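Local coordinates for protein acyl-coenzyme A oxidase 1 (PDB 5Y9D) that oxidises acyl-CoA thioesters with molecular oxygen to trans-2-enoyl-CoA and hydrogen peroxide, using FAD, in peroxisomal fatty acid beta-oxidation, at residues K380-I383 and E384-R388. Numbering follows the deposited sequence.
Sequences KTWI and ETTDR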
# COMPACT_ATOMS: atom_id res chain seq x y z
N LYS A 380 -28.95 -0.21 6.02
CA LYS A 380 -30.40 -0.10 6.19
C LYS A 380 -31.12 -0.83 5.06
O LYS A 380 -32.14 -1.46 5.29
CB LYS A 380 -30.85 1.38 6.23
CG LYS A 380 -32.16 1.62 6.97
CD LYS A 380 -31.96 1.61 8.50
CE LYS A 380 -33.28 1.54 9.30
NZ LYS A 380 -33.11 1.15 10.74
N THR A 381 -30.56 -0.77 3.85
CA THR A 381 -31.18 -1.41 2.69
C THR A 381 -30.95 -2.93 2.67
O THR A 381 -31.89 -3.67 2.41
CB THR A 381 -30.73 -0.77 1.37
OG1 THR A 381 -30.99 0.63 1.43
CG2 THR A 381 -31.47 -1.37 0.22
N TRP A 382 -29.74 -3.40 2.97
CA TRP A 382 -29.51 -4.85 3.07
C TRP A 382 -30.45 -5.50 4.09
O TRP A 382 -31.02 -6.56 3.82
CB TRP A 382 -28.06 -5.21 3.46
CG TRP A 382 -28.01 -6.60 4.03
CD1 TRP A 382 -28.14 -6.97 5.35
CD2 TRP A 382 -27.88 -7.80 3.29
NE1 TRP A 382 -28.10 -8.34 5.47
CE2 TRP A 382 -27.94 -8.87 4.22
CE3 TRP A 382 -27.73 -8.07 1.93
CZ2 TRP A 382 -27.83 -10.20 3.82
CZ3 TRP A 382 -27.63 -9.40 1.53
CH2 TRP A 382 -27.67 -10.45 2.48
N ILE A 383 -30.60 -4.89 5.27
CA ILE A 383 -31.38 -5.50 6.32
C ILE A 383 -32.86 -5.47 5.95
O ILE A 383 -33.58 -6.45 6.20
CB ILE A 383 -31.13 -4.83 7.69
CG1 ILE A 383 -29.70 -5.16 8.15
CG2 ILE A 383 -32.16 -5.31 8.72
CD1 ILE A 383 -29.46 -5.02 9.64
N GLU A 384 -33.29 -4.37 5.34
CA GLU A 384 -34.66 -4.24 4.84
C GLU A 384 -34.92 -5.22 3.70
O GLU A 384 -35.93 -5.93 3.69
CB GLU A 384 -34.94 -2.80 4.38
CG GLU A 384 -36.19 -2.62 3.52
CD GLU A 384 -35.93 -2.73 2.01
OE1 GLU A 384 -36.79 -3.32 1.30
OE2 GLU A 384 -34.88 -2.24 1.53
N THR A 385 -34.02 -5.26 2.74
CA THR A 385 -34.27 -6.01 1.52
C THR A 385 -34.33 -7.53 1.77
O THR A 385 -35.15 -8.20 1.15
CB THR A 385 -33.23 -5.69 0.43
OG1 THR A 385 -33.83 -5.85 -0.86
CG2 THR A 385 -31.99 -6.59 0.55
N THR A 386 -33.49 -8.05 2.66
CA THR A 386 -33.44 -9.51 2.89
C THR A 386 -34.51 -10.02 3.88
O THR A 386 -34.75 -11.23 3.95
CB THR A 386 -32.03 -9.98 3.34
OG1 THR A 386 -31.74 -9.46 4.64
CG2 THR A 386 -30.95 -9.55 2.34
N ASP A 387 -35.14 -9.12 4.65
CA ASP A 387 -36.40 -9.44 5.35
C ASP A 387 -37.42 -9.83 4.28
O ASP A 387 -38.02 -10.90 4.36
CB ASP A 387 -36.96 -8.22 6.11
CG ASP A 387 -36.17 -7.86 7.36
OD1 ASP A 387 -35.25 -8.63 7.76
OD2 ASP A 387 -36.47 -6.79 7.95
N ARG A 388 -37.59 -8.94 3.30
CA ARG A 388 -38.55 -9.10 2.21
C ARG A 388 -38.32 -10.35 1.38
O ARG A 388 -39.26 -11.13 1.15
CB ARG A 388 -38.49 -7.88 1.26
CG ARG A 388 -39.28 -6.67 1.74
CD ARG A 388 -39.39 -5.61 0.66
NE ARG A 388 -40.50 -4.70 0.91
CZ ARG A 388 -40.69 -3.53 0.28
NH1 ARG A 388 -39.84 -3.09 -0.65
NH2 ARG A 388 -41.75 -2.79 0.60
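Trp382 O takes two hydrogen bonds from Thr386: the amide N and the hydroxyl OG1 each lie 3.1 Å from it. They arrive from opposite faces of the carbonyl plane, N tilted 31° and OG1 24°, so two donors share one oxygen without competing for one position. The hydroxyl reaches back because OG1 stands between the backbone N and the carbonyl carbon (chi1 67°). The other bonds follow the i to i+4 pattern of an alpha-helix: Thr385 N to Thr381 O at 2.7 Å, and Glu384 N to Lys380 O. A weak one runs from Asp387 N to Ile383 O at 3.5 Å. Glu384 OE1 and Arg388 NH1 form a long ion pair of 3.6 Å, with the oxygen well out of the guanidinium plane, consistent with charge attraction and no directed N-H bond. Thr386 CG2 sits over one face of the six-membered ring of Trp382 in a CH-pi contact, while Ile309 and Arg310 of helix 306-334 also touch this indole. Replacing the indole of Trp382 by the methyl of an alanine would probably leave the Thr386 methyl without its aromatic partner and open a gap toward helix 306-334. Thr381 and Thr385 pack on Leu413 of helix 400-437. Within the C-alpha1 helical domain, this turn of helix 355-391 thus combines a hydroxyl bonded to the carbonyl one turn earlier with side-chain packing against helices 306-334 and 400-437.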